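Local coordinates for protein beta-glucosidase (PDB 5M6G) that probably hydrolyses terminal, non-reducing beta-D-glucosyl residues with release of beta-D-glucose, as a two-domain member of glycoside hydrolase family 3, at residues Cys183-Arg186 with Arg192-Glu195; Asp188-Thr193 with Val234-Thr239; Thr501-Phe506 with Ser540-Asp545; Phe197-Glu202 with Phe606-Gly611. All coordinates share one frame; numbering follows the deposited sequence.

Contact 1: Cys183-Arg186 with Arg192-Glu195; sequences CVAR and RTYE. With SOR (sorbitol), chain L.
In the long loop between strand 176-177 and helix 201-206, beside the sorbitol pocket of the N-terminal TIM-barrel domain, C183 and A185 pack against the short 3-10 turn 193-195. The touching is van der Waals packing against backbone, with no hydrogen bond from one segment to the other. SG of C183 lies 3.5 Å from the carbonyl O of E195. It is put there by a first torsion (chi1 48°) that sets the sulfur between the backbone N and the carbonyl carbon, and a disulfide to C181 locks it in place. Further along, the methyl CB of A185 rests 4.0 Å from CA of T193, while S196 just beyond the turn ties back to C183 O and A185 N through its hydroxyl.

The turn itself is closed by E195 N bonding to R192 O, and this brings the two side chains together. R192 grips a single oxygen side-on: NE reaches OE2 of E195 at 2.8 Å (N-H...O 155°) and NH2 reaches the same OE2 at 3.1 Å. OE2 lies in the guanidinium plane, yet both nitrogens come from one face of the carboxylate. The NE1 group of W448 also bonds OE2. Bent at chi3 (72°), the arginine presents NH2 to O1 of the sorbitol at 2.8 Å, near the plane of the group.

NH2 thus serves the carboxylate and the ligand at once. The buried arginine charge is probably largely balanced by E195, which would also fix how the guanidinium is turned toward the pocket.

Contact 2: Asp188-Thr193 with Val234-Thr239; sequences DRWGRT and VGDGGT. With SOR (sorbitol), chain L.
W190 sets one face of its indole against the carbonyl O of D236, with G237 beside it. From CB, which heads toward the 234-239 segment, the ring is set by a chi1 of -168° that places CG anti to the backbone N. CE2 is 3.7 Å from the carbonyl O of D236, and that oxygen stands over the face, offset toward the rim, coming nearest at CZ2 (3.5 Å). NE1 bonds OD1 of D244, further along the same loop between strands 229-233 and 247-248. At the far end of the ring, CH2 meets OD2 of D236 at 3.8 Å and CZ3 meets CA of G237 at 3.7 Å.

CB of R192, two residues on, lies over the centre of the opposite face. The chain folds back here in a type I beta turn, W190 to T193, in which O of W190 accepts from T193 N and, at 2.9 Å, from T193 OG1. If a valine replaced W190, the gap left between R192 and the D236-G237 backbone would probably let both shift, and D244 OD1 would lose its indole N-H. D236 is in the second shell of the ligand: its OD2 bonds ND1 of H232, whose NE2 is hydrogen-bonded to the sorbitol.

Contact 3: Thr501-Phe506 with Ser540-Asp545; sequences TPYAEF and SGRPLD
Y503 and R542 both sit on nearly extended backbone, and G541, between S540 and R542, breaks the extended run with a helix-like conformation. No hydrogen bond joins the segments, though within the second loop OG of S540 bonds the carbonyl O of R542 at 2.8 Å. OH of Y503 comes to 3.6 Å from CA of G541, where a side chain would run into it.

Y503 (chi1 53°) and R542 (chi1 51°) each carry CG between the backbone N and the carbonyl carbon, and their outer ends meet aslant, with ring and guanidinium planes 38° apart. NH2 of R542 is 3.3 Å from CZ of Y503. NE lies 3.2 Å from OH, but the angle is too poor for a hydrogen bond. What holds both is E500: its OE1 bonds Y503 OH and G541 N, and its OE2 makes a salt bridge to R542 NE. The other guanidinium nitrogens reach G508 O and D188 O. Replaced by a methionine, R542 would probably leave the E500 carboxylate without its opposite charge and those two carbonyls without their donor.

The loops follow strands 493-499 and 534-539, neighbouring parallel strands of the C-terminal domain's mixed sheet with helix 518-528 between them in sequence. Helix 441-445 touches T501 and P502, and E505 continues into the sorbitol pocket.

Contact 4: Phe197-Glu202 with Phe606-Gly611; sequences FGEKSE and FPHGFG. With MG (magnesium ion), chain D.
OE2 of E199 is held by two hydrogen bonds, from the hydroxyl of T586 and the backbone N of D598, and it also lies 3.6 Å from CD2 of H608 across the contact. The carboxylate and the imidazole slide past each other in opposite directions, their planes 26° apart. The other oxygen, OE1, binds the magnesium ion at 2.2 Å. Two waters, at 2.2 and 2.3 Å from the magnesium, and the atoms I596 O and N597 OD1 complete the five ligands seen around it.

K200, the N-cap residue of helix 201-206, approaches the same imidazole over a face. Its CD stands 3.4 Å from the centroid of the H608 ring, only 15° off the normal, in a CH-pi contact. The aliphatic chain bends at chi3 (72°) and again at chi4 and carries NZ away from the ring, to a salt bridge with OD2 of D598. H608 stands at the second position of a type II beta turn from P607 to F610, closed by F610 N to P607 O at 3.1 Å, with G609 taking the positive-phi place. At its tip, NE2 is hydrogen-bonded to ND2 of N203.

The histidine is thus held by the aliphatic part of K200 and by N203, with no hydrogen bond or salt bridge to E199 or K200. Metal and hydrogen bonds occupy both E199 oxygens, probably keeping the carboxylate negative, and D598 is likely to balance the lysine charge.

Contacts 1 and 2 lie wholly in the N-terminal domain, their centres about 5 Å apart; they share R192 and T193, and R186 N meets G237 O between them. Contact 3, in the C-terminal domain, is centred about 10 Å from contact 1 and 12 Å from contact 2, tied to them by Y194 OH to Y503 O and D188 O to R542 NH1. Contact 4 joins the two domains, its centre about 12 Å from contact 1, with E199 O taking R186 NH2. Along the chain, contact 3 is nested inside the loop that contact 4 closes. The stretch 183-202, loop plus the start of helix 201-206, thus faces the sorbitol pocket and the interdomain boundary alike.

Contact 1: Cys183-Arg186 with Arg192-Glu195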
loop_
_atom_site.group_PDB
_atom_site.type_symbol
_atom_site.label_atom_id
_atom_site.label_comp_id
_atom_site.label_asym_id
_atom_site.label_seq_id
_atom_site.Cartn_x
_atom_site.Cartn_y
_atom_site.Cartn_z
ATOM N N CYS A 183 -0.803 -8.878 -2.567
ATOM C CA CYS A 183 -1.598 -9.147 -3.753
ATOM C C CYS A 183 -0.717 -9.432 -4.961
ATOM O O CYS A 183 0.259 -8.722 -5.214
ATOM C CB CYS A 183 -2.499 -7.933 -4.025
ATOM S SG CYS A 183 -1.674 -6.236 -3.976
ATOM N N VAL A 184 -1.073 -10.478 -5.705
ATOM C CA VAL A 184 -0.424 -10.826 -6.965
ATOM C C VAL A 184 -1.379 -10.389 -8.068
ATOM O O VAL A 184 -2.381 -11.059 -8.333
ATOM C CB VAL A 184 -0.116 -12.324 -7.037
ATOM C CG1 VAL A 184 0.517 -12.667 -8.359
ATOM C CG2 VAL A 184 0.794 -12.728 -5.884
ATOM N N ALA A 185 -1.081 -9.261 -8.710
ATOM C CA ALA A 185 -2.011 -8.652 -9.658
ATOM C C ALA A 185 -1.889 -9.359 -11.004
ATOM O O ALA A 185 -0.860 -9.247 -11.678
ATOM C CB ALA A 185 -1.740 -7.157 -9.794
ATOM N N ARG A 186 -2.945 -10.073 -11.399
ATOM C CA ARG A 186 -2.963 -10.829 -12.644
ATOM C C ARG A 186 -3.745 -10.153 -13.763
ATOM O O ARG A 186 -3.712 -10.648 -14.894
ATOM C CB ARG A 186 -3.561 -12.230 -12.406
ATOM C CG ARG A 186 -2.947 -12.979 -11.243
ATOM C CD ARG A 186 -1.609 -13.588 -11.603
ATOM N NE ARG A 186 -1.739 -14.696 -12.556
ATOM C CZ ARG A 186 -0.698 -15.253 -13.171
ATOM N NH1 ARG A 186 -0.873 -16.262 -14.021
ATOM N NH2 ARG A 186 0.529 -14.802 -12.929
ATOM N N ARG A 192 -5.977 -1.604 -8.305
ATOM C CA ARG A 192 -4.921 -1.750 -7.312
ATOM C C ARG A 192 -3.695 -2.462 -7.874
ATOM O O ARG A 192 -2.839 -2.920 -7.107
ATOM C CB ARG A 192 -5.452 -2.481 -6.074
ATOM C CG ARG A 192 -6.833 -2.015 -5.662
ATOM C CD ARG A 192 -7.181 -2.468 -4.243
ATOM N NE ARG A 192 -6.433 -1.733 -3.231
ATOM C CZ ARG A 192 -6.759 -1.714 -1.937
ATOM N NH1 ARG A 192 -7.820 -2.395 -1.515
ATOM N NH2 ARG A 192 -6.033 -1.015 -1.068
ATOM N N THR A 193 -3.591 -2.563 -9.204
ATOM C CA THR A 193 -2.413 -3.175 -9.802
ATOM C C THR A 193 -1.130 -2.533 -9.279
ATOM O O THR A 193 -0.125 -3.221 -9.067
ATOM C CB THR A 193 -2.490 -3.067 -11.330
ATOM O OG1 THR A 193 -3.616 -3.822 -11.798
ATOM C CG2 THR A 193 -1.214 -3.601 -11.987
ATOM N N TYR A 194 -1.149 -1.217 -9.044
ATOM C CA TYR A 194 0.072 -0.549 -8.601
ATOM C C TYR A 194 0.424 -0.886 -7.164
ATOM O O TYR A 194 1.569 -0.674 -6.753
ATOM C CB TYR A 194 -0.039 0.970 -8.757
ATOM C CG TYR A 194 -0.986 1.704 -7.810
ATOM C CD1 TYR A 194 -0.597 2.061 -6.511
ATOM C CD2 TYR A 194 -2.241 2.089 -8.237
ATOM C CE1 TYR A 194 -1.464 2.761 -5.670
ATOM C CE2 TYR A 194 -3.106 2.776 -7.410
ATOM C CZ TYR A 194 -2.712 3.114 -6.132
ATOM O OH TYR A 194 -3.588 3.809 -5.334
ATOM N N GLU A 195 -0.530 -1.390 -6.386
ATOM C CA GLU A 195 -0.210 -1.814 -5.032
ATOM C C GLU A 195 0.405 -3.203 -4.986
ATOM O O GLU A 195 0.752 -3.678 -3.903
ATOM C CB GLU A 195 -1.469 -1.765 -4.168
ATOM C CG GLU A 195 -2.118 -0.393 -4.184
ATOM C CD GLU A 195 -3.105 -0.215 -3.058
ATOM O OE1 GLU A 195 -2.687 -0.320 -1.886
ATOM O OE2 GLU A 195 -4.294 0.032 -3.352
HETATM C C1 SOR L . -7.172 -1.698 2.228
HETATM C C2 SOR L . -7.055 -0.484 3.132
HETATM C C3 SOR L . -8.451 0.078 3.386
HETATM C C4 SOR L . -8.378 1.482 3.981
HETATM C C5 SOR L . -9.652 2.299 3.744
HETATM C C6 SOR L . -9.340 3.761 4.046
HETATM O O1 SOR L . -5.965 -1.922 1.540
HETATM O O2 SOR L . -6.446 -0.856 4.356
HETATM O O3 SOR L . -9.117 -0.781 4.275
HETATM O O4 SOR L . -8.120 1.400 5.368
HETATM O O5 SOR L . -10.136 2.161 2.414
HETATM O O6 SOR L . -10.322 4.603 3.479
#

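Contact 2: Asp188-Thr193 with Val234-Thr239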
loop_
_atom_site.group_PDB
_atom_site.type_symbol
_atom_site.label_atom_id
_atom_site.label_comp_id
_atom_site.label_asym_id
_atom_site.label_seq_id
_atom_site.Cartn_x
_atom_site.Cartn_y
_atom_site.Cartn_z
ATOM N N ASP A 188 -4.364 -6.286 -15.359
ATOM C CA ASP A 188 -3.967 -4.883 -15.265
ATOM C C ASP A 188 -5.152 -3.927 -15.204
ATOM O O ASP A 188 -4.970 -2.762 -14.856
ATOM C CB ASP A 188 -3.066 -4.520 -16.453
ATOM C CG ASP A 188 -1.690 -5.136 -16.346
ATOM O OD1 ASP A 188 -1.365 -5.685 -15.268
ATOM O OD2 ASP A 188 -0.930 -5.054 -17.335
ATOM N N ARG A 189 -6.358 -4.380 -15.546
ATOM C CA ARG A 189 -7.523 -3.516 -15.415
ATOM C C ARG A 189 -7.809 -3.142 -13.968
ATOM O O ARG A 189 -8.531 -2.168 -13.722
ATOM C CB ARG A 189 -8.740 -4.212 -16.021
ATOM C CG ARG A 189 -8.692 -4.233 -17.535
ATOM C CD ARG A 189 -9.814 -5.056 -18.103
ATOM N NE ARG A 189 -9.539 -6.479 -17.970
ATOM C CZ ARG A 189 -10.241 -7.434 -18.577
ATOM N NH1 ARG A 189 -11.261 -7.113 -19.363
ATOM N NH2 ARG A 189 -9.930 -8.711 -18.390
ATOM N N TRP A 190 -7.272 -3.906 -13.019
ATOM C CA TRP A 190 -7.524 -3.688 -11.598
ATOM C C TRP A 190 -6.983 -2.342 -11.133
ATOM O O TRP A 190 -5.836 -1.989 -11.412
ATOM C CB TRP A 190 -6.872 -4.807 -10.797
ATOM C CG TRP A 190 -7.275 -4.868 -9.356
ATOM C CD1 TRP A 190 -8.473 -4.479 -8.811
ATOM C CD2 TRP A 190 -6.491 -5.389 -8.275
ATOM N NE1 TRP A 190 -8.476 -4.726 -7.456
ATOM C CE2 TRP A 190 -7.276 -5.288 -7.101
ATOM C CE3 TRP A 190 -5.203 -5.937 -8.185
ATOM C CZ2 TRP A 190 -6.812 -5.707 -5.851
ATOM C CZ3 TRP A 190 -4.742 -6.351 -6.930
ATOM C CH2 TRP A 190 -5.548 -6.236 -5.787
ATOM N N GLY A 191 -7.809 -1.605 -10.393
ATOM C CA GLY A 191 -7.392 -0.328 -9.851
ATOM C C GLY A 191 -6.324 -0.406 -8.777
ATOM O O GLY A 191 -5.815 0.641 -8.366
ATOM N N ARG A 192 -5.977 -1.604 -8.305
ATOM C CA ARG A 192 -4.921 -1.750 -7.312
ATOM C C ARG A 192 -3.695 -2.462 -7.874
ATOM O O ARG A 192 -2.839 -2.920 -7.107
ATOM C CB ARG A 192 -5.452 -2.481 -6.074
ATOM C CG ARG A 192 -6.833 -2.015 -5.662
ATOM C CD ARG A 192 -7.181 -2.468 -4.243
ATOM N NE ARG A 192 -6.433 -1.733 -3.231
ATOM C CZ ARG A 192 -6.759 -1.714 -1.937
ATOM N NH1 ARG A 192 -7.820 -2.395 -1.515
ATOM N NH2 ARG A 192 -6.033 -1.015 -1.068
ATOM N N THR A 193 -3.591 -2.563 -9.204
ATOM C CA THR A 193 -2.413 -3.175 -9.802
ATOM C C THR A 193 -1.130 -2.533 -9.279
ATOM O O THR A 193 -0.125 -3.221 -9.067
ATOM C CB THR A 193 -2.490 -3.067 -11.330
ATOM O OG1 THR A 193 -3.616 -3.822 -11.798
ATOM C CG2 THR A 193 -1.214 -3.601 -11.987
ATOM N N VAL A 234 -7.724 -13.690 0.498
ATOM C CA VAL A 234 -6.640 -14.070 -0.408
ATOM C C VAL A 234 -7.226 -14.105 -1.816
ATOM O O VAL A 234 -8.408 -14.407 -1.996
ATOM C CB VAL A 234 -5.988 -15.434 -0.020
ATOM C CG1 VAL A 234 -7.041 -16.540 0.097
ATOM C CG2 VAL A 234 -4.878 -15.831 -1.008
ATOM N N GLY A 235 -6.410 -13.766 -2.811
ATOM C CA GLY A 235 -6.852 -13.762 -4.194
ATOM C C GLY A 235 -7.329 -12.429 -4.716
ATOM O O GLY A 235 -7.988 -12.394 -5.762
ATOM N N ASP A 236 -7.033 -11.325 -4.017
ATOM C CA ASP A 236 -7.530 -10.028 -4.467
ATOM C C ASP A 236 -7.004 -9.668 -5.862
ATOM O O ASP A 236 -7.691 -8.978 -6.619
ATOM C CB ASP A 236 -7.190 -8.939 -3.432
ATOM C CG ASP A 236 -5.718 -8.933 -3.017
ATOM O OD1 ASP A 236 -4.990 -9.915 -3.268
ATOM O OD2 ASP A 236 -5.288 -7.932 -2.416
ATOM N N GLY A 237 -5.823 -10.163 -6.242
ATOM C CA GLY A 237 -5.279 -9.909 -7.571
ATOM C C GLY A 237 -5.806 -10.821 -8.657
ATOM O O GLY A 237 -5.438 -10.684 -9.832
ATOM N N GLY A 238 -6.671 -11.766 -8.293
ATOM C CA GLY A 238 -7.157 -12.753 -9.235
ATOM C C GLY A 238 -8.587 -12.588 -9.692
ATOM O O GLY A 238 -9.113 -13.498 -10.349
ATOM N N THR A 239 -9.244 -11.471 -9.379
ATOM C CA THR A 239 -10.660 -11.341 -9.690
ATOM C C THR A 239 -10.872 -11.289 -11.196
ATOM O O THR A 239 -10.037 -10.774 -11.943
ATOM C CB THR A 239 -11.263 -10.090 -9.040
ATOM O OG1 THR A 239 -10.589 -8.910 -9.501
ATOM C CG2 THR A 239 -11.174 -10.177 -7.520
HETATM C C1 SOR L . -7.172 -1.698 2.228
HETATM C C2 SOR L . -7.055 -0.484 3.132
HETATM C C3 SOR L . -8.451 0.078 3.386
HETATM C C4 SOR L . -8.378 1.482 3.981
HETATM C C5 SOR L . -9.652 2.299 3.744
HETATM C C6 SOR L . -9.340 3.761 4.046
HETATM O O1 SOR L . -5.965 -1.922 1.540
HETATM O O2 SOR L . -6.446 -0.856 4.356
HETATM O O3 SOR L . -9.117 -0.781 4.275
HETATM O O4 SOR L . -8.120 1.400 5.368
HETATM O O5 SOR L . -10.136 2.161 2.414
HETATM O O6 SOR L . -10.322 4.603 3.479
#

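Contact 3: Thr501-Phe506 with Ser540-Asp545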
loop_
_atom_site.group_PDB
_atom_site.type_symbol
_atom_site.label_atom_id
_atom_site.label_comp_id
_atom_site.label_asym_id
_atom_site.label_seq_id
_atom_site.Cartn_x
_atom_site.Cartn_y
_atom_site.Cartn_z
ATOM N N THR A 501 -3.460 9.767 -13.936
ATOM C CA THR A 501 -3.666 10.585 -12.750
ATOM C C THR A 501 -4.049 9.685 -11.573
ATOM O O THR A 501 -4.355 8.501 -11.761
ATOM C CB THR A 501 -4.748 11.631 -13.023
ATOM O OG1 THR A 501 -5.939 10.975 -13.453
ATOM C CG2 THR A 501 -4.279 12.623 -14.114
ATOM N N PRO A 502 -4.008 10.198 -10.338
ATOM C CA PRO A 502 -4.099 9.306 -9.171
ATOM C C PRO A 502 -5.465 8.653 -8.999
ATOM O O PRO A 502 -6.509 9.239 -9.296
ATOM C CB PRO A 502 -3.792 10.236 -7.990
ATOM C CG PRO A 502 -2.960 11.350 -8.583
ATOM C CD PRO A 502 -3.534 11.548 -9.955
ATOM N N TYR A 503 -5.444 7.423 -8.484
ATOM C CA TYR A 503 -6.662 6.687 -8.163
ATOM C C TYR A 503 -6.335 5.650 -7.094
ATOM O O TYR A 503 -5.169 5.348 -6.833
ATOM C CB TYR A 503 -7.243 6.000 -9.403
ATOM C CG TYR A 503 -6.215 5.148 -10.111
ATOM C CD1 TYR A 503 -5.939 3.851 -9.681
ATOM C CD2 TYR A 503 -5.499 5.651 -11.194
ATOM C CE1 TYR A 503 -4.987 3.073 -10.315
ATOM C CE2 TYR A 503 -4.545 4.884 -11.838
ATOM C CZ TYR A 503 -4.294 3.592 -11.390
ATOM O OH TYR A 503 -3.339 2.831 -12.014
ATOM N N ALA A 504 -7.384 5.073 -6.508
ATOM C CA ALA A 504 -7.212 3.972 -5.570
ATOM C C ALA A 504 -8.439 3.076 -5.612
ATOM O O ALA A 504 -9.562 3.552 -5.789
ATOM C CB ALA A 504 -6.986 4.459 -4.127
ATOM N N GLU A 505 -8.206 1.780 -5.426
ATOM C CA GLU A 505 -9.248 0.736 -5.302
ATOM C C GLU A 505 -10.143 0.789 -6.545
ATOM O O GLU A 505 -9.640 1.012 -7.659
ATOM C CB GLU A 505 -9.989 0.882 -3.979
ATOM C CG GLU A 505 -9.077 1.026 -2.766
ATOM C CD GLU A 505 -9.841 0.969 -1.446
ATOM O OE1 GLU A 505 -10.814 0.193 -1.349
ATOM O OE2 GLU A 505 -9.465 1.705 -0.510
ATOM N N PHE A 506 -11.458 0.610 -6.375
ATOM C CA PHE A 506 -12.362 0.410 -7.504
ATOM C C PHE A 506 -12.418 1.624 -8.425
ATOM O O PHE A 506 -12.728 1.477 -9.614
ATOM C CB PHE A 506 -13.764 0.062 -6.985
ATOM C CG PHE A 506 -14.284 1.031 -5.956
ATOM C CD1 PHE A 506 -13.995 0.856 -4.615
ATOM C CD2 PHE A 506 -15.052 2.121 -6.341
ATOM C CE1 PHE A 506 -14.463 1.753 -3.664
ATOM C CE2 PHE A 506 -15.529 3.021 -5.402
ATOM C CZ PHE A 506 -15.233 2.839 -4.063
ATOM N N SER A 540 2.576 5.832 -14.327
ATOM C CA SER A 540 1.349 5.048 -14.351
ATOM C C SER A 540 1.421 3.975 -13.283
ATOM O O SER A 540 2.503 3.608 -12.826
ATOM C CB SER A 540 1.136 4.394 -15.719
ATOM O OG SER A 540 2.147 3.431 -15.975
ATOM N N GLY A 541 0.259 3.440 -12.925
ATOM C CA GLY A 541 0.221 2.345 -11.976
ATOM C C GLY A 541 0.297 0.954 -12.572
ATOM O O GLY A 541 0.170 -0.035 -11.842
ATOM N N ARG A 542 0.544 0.838 -13.870
ATOM C CA ARG A 542 0.399 -0.437 -14.558
ATOM C C ARG A 542 0.888 -0.257 -15.986
ATOM O O ARG A 542 1.035 0.884 -16.438
ATOM C CB ARG A 542 -1.061 -0.870 -14.559
ATOM C CG ARG A 542 -1.973 0.241 -15.067
ATOM C CD ARG A 542 -3.441 -0.107 -14.911
ATOM N NE ARG A 542 -4.204 1.081 -14.546
ATOM C CZ ARG A 542 -5.455 1.071 -14.099
ATOM N NH1 ARG A 542 -6.118 -0.085 -13.957
ATOM N NH2 ARG A 542 -6.033 2.218 -13.768
ATOM N N PRO A 543 1.132 -1.334 -16.728
ATOM C CA PRO A 543 1.318 -1.187 -18.176
ATOM C C PRO A 543 0.135 -0.444 -18.783
ATOM O O PRO A 543 -1.002 -0.560 -18.318
ATOM C CB PRO A 543 1.392 -2.638 -18.677
ATOM C CG PRO A 543 1.870 -3.421 -17.470
ATOM C CD PRO A 543 1.206 -2.746 -16.293
ATOM N N LEU A 544 0.423 0.351 -19.814
ATOM C CA LEU A 544 -0.594 1.036 -20.596
ATOM C C LEU A 544 -0.531 0.537 -22.032
ATOM O O LEU A 544 0.514 0.083 -22.501
ATOM C CB LEU A 544 -0.405 2.562 -20.563
ATOM C CG LEU A 544 -0.480 3.230 -19.195
ATOM C CD1 LEU A 544 -0.310 4.756 -19.355
ATOM C CD2 LEU A 544 -1.780 2.886 -18.460
ATOM N N ASP A 545 -1.660 0.633 -22.729
ATOM C CA ASP A 545 -1.803 0.076 -24.076
ATOM C C ASP A 545 -1.191 1.046 -25.086
ATOM O O ASP A 545 -1.831 2.016 -25.498
ATOM C CB ASP A 545 -3.275 -0.183 -24.361
ATOM C CG ASP A 545 -3.495 -1.048 -25.588
ATOM O OD1 ASP A 545 -2.508 -1.546 -26.175
ATOM O OD2 ASP A 545 -4.674 -1.238 -25.946
#

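Contact 4: Phe197-Glu202 with Phe606-Gly611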
loop_
_atom_site.group_PDB
_atom_site.type_symbol
_atom_site.label_atom_id
_atom_site.label_comp_id
_atom_site.label_asym_id
_atom_site.label_seq_id
_atom_site.Cartn_x
_atom_site.Cartn_y
_atom_site.Cartn_z
ATOM N N PHE A 197 3.399 -5.954 -5.939
ATOM C CA PHE A 197 4.798 -6.059 -6.328
ATOM C C PHE A 197 4.992 -6.748 -7.679
ATOM O O PHE A 197 6.072 -6.638 -8.270
ATOM C CB PHE A 197 5.581 -6.811 -5.266
ATOM C CG PHE A 197 5.733 -6.061 -3.985
ATOM C CD1 PHE A 197 6.555 -4.944 -3.920
ATOM C CD2 PHE A 197 5.075 -6.487 -2.836
ATOM C CE1 PHE A 197 6.724 -4.246 -2.713
ATOM C CE2 PHE A 197 5.239 -5.807 -1.634
ATOM C CZ PHE A 197 6.060 -4.676 -1.574
ATOM N N GLY A 198 4.002 -7.463 -8.182
ATOM C CA GLY A 198 4.176 -8.072 -9.488
ATOM C C GLY A 198 3.169 -9.170 -9.718
ATOM O O GLY A 198 2.433 -9.579 -8.821
ATOM N N GLU A 199 3.151 -9.651 -10.960
ATOM C CA GLU A 199 2.181 -10.659 -11.367
ATOM C C GLU A 199 2.591 -12.073 -10.981
ATOM O O GLU A 199 1.766 -12.988 -11.084
ATOM C CB GLU A 199 1.965 -10.596 -12.883
ATOM C CG GLU A 199 3.109 -11.200 -13.670
ATOM C CD GLU A 199 2.959 -11.014 -15.172
ATOM O OE1 GLU A 199 2.152 -10.158 -15.591
ATOM O OE2 GLU A 199 3.659 -11.723 -15.925
ATOM N N LYS A 200 3.839 -12.288 -10.574
ATOM C CA LYS A 200 4.324 -13.617 -10.230
ATOM C C LYS A 200 4.453 -13.740 -8.723
ATOM O O LYS A 200 4.941 -12.823 -8.055
ATOM C CB LYS A 200 5.667 -13.913 -10.891
ATOM C CG LYS A 200 5.592 -13.934 -12.405
ATOM C CD LYS A 200 6.953 -14.189 -13.025
ATOM C CE LYS A 200 7.400 -15.618 -12.825
ATOM N NZ LYS A 200 7.013 -16.439 -13.993
ATOM N N SER A 201 4.013 -14.885 -8.193
ATOM C CA SER A 201 4.107 -15.110 -6.754
ATOM C C SER A 201 5.527 -14.909 -6.238
ATOM O O SER A 201 5.704 -14.468 -5.100
ATOM C CB SER A 201 3.611 -16.520 -6.409
ATOM O OG SER A 201 4.481 -17.475 -6.969
ATOM N N GLU A 202 6.543 -15.248 -7.049
ATOM C CA GLU A 202 7.929 -14.920 -6.715
ATOM C C GLU A 202 8.079 -13.450 -6.350
ATOM O O GLU A 202 8.749 -13.101 -5.372
ATOM C CB GLU A 202 8.845 -15.260 -7.901
ATOM C CG GLU A 202 10.044 -14.306 -8.069
ATOM C CD GLU A 202 10.246 -13.805 -9.507
ATOM O OE1 GLU A 202 10.038 -14.581 -10.463
ATOM O OE2 GLU A 202 10.618 -12.626 -9.679
ATOM N N PHE A 606 6.239 -6.542 -24.294
ATOM C CA PHE A 606 7.448 -6.771 -23.508
ATOM C C PHE A 606 7.159 -7.860 -22.480
ATOM O O PHE A 606 6.158 -7.765 -21.746
ATOM C CB PHE A 606 7.920 -5.497 -22.769
ATOM C CG PHE A 606 8.075 -4.291 -23.648
ATOM C CD1 PHE A 606 9.153 -4.173 -24.502
ATOM C CD2 PHE A 606 7.152 -3.257 -23.592
ATOM C CE1 PHE A 606 9.303 -3.048 -25.306
ATOM C CE2 PHE A 606 7.300 -2.125 -24.392
ATOM C CZ PHE A 606 8.367 -2.033 -25.254
ATOM N N PRO A 607 8.016 -8.870 -22.349
ATOM C CA PRO A 607 7.765 -9.937 -21.373
ATOM C C PRO A 607 8.149 -9.524 -19.959
ATOM O O PRO A 607 8.908 -8.580 -19.730
ATOM C CB PRO A 607 8.669 -11.073 -21.853
ATOM C CG PRO A 607 9.861 -10.334 -22.447
ATOM C CD PRO A 607 9.290 -9.063 -23.065
ATOM N N HIS A 608 7.607 -10.275 -19.007
ATOM C CA HIS A 608 8.027 -10.181 -17.616
ATOM C C HIS A 608 9.543 -10.300 -17.519
ATOM O O HIS A 608 10.157 -11.116 -18.200
ATOM C CB HIS A 608 7.345 -11.296 -16.815
ATOM C CG HIS A 608 7.579 -11.214 -15.342
ATOM N ND1 HIS A 608 8.758 -11.615 -14.752
ATOM C CD2 HIS A 608 6.786 -10.771 -14.337
ATOM C CE1 HIS A 608 8.686 -11.415 -13.448
ATOM N NE2 HIS A 608 7.495 -10.914 -13.169
ATOM N N GLY A 609 10.156 -9.455 -16.695
ATOM C CA GLY A 609 11.594 -9.484 -16.537
ATOM C C GLY A 609 12.377 -8.693 -17.562
ATOM O O GLY A 609 13.607 -8.645 -17.468
ATOM N N PHE A 610 11.710 -8.072 -18.530
ATOM C CA PHE A 610 12.388 -7.318 -19.574
ATOM C C PHE A 610 12.855 -5.970 -19.038
ATOM O O PHE A 610 12.146 -5.306 -18.274
ATOM C CB PHE A 610 11.453 -7.109 -20.768
ATOM C CG PHE A 610 12.091 -6.390 -21.928
ATOM C CD1 PHE A 610 12.848 -7.083 -22.852
ATOM C CD2 PHE A 610 11.919 -5.023 -22.094
ATOM C CE1 PHE A 610 13.432 -6.422 -23.921
ATOM C CE2 PHE A 610 12.500 -4.358 -23.158
ATOM C CZ PHE A 610 13.257 -5.056 -24.070
ATOM N N GLY A 611 14.061 -5.577 -19.429
ATOM C CA GLY A 611 14.550 -4.248 -19.115
ATOM C C GLY A 611 15.876 -3.975 -19.791
ATOM O O GLY A 611 16.824 -4.751 -19.641
HETATM MG MG MG D . 0.040 -9.744 -15.729
HETATM O O HOH W 1 -0.884 -8.524 -14.140
HETATM O O HOH W 2 0.268 -7.834 -16.964
#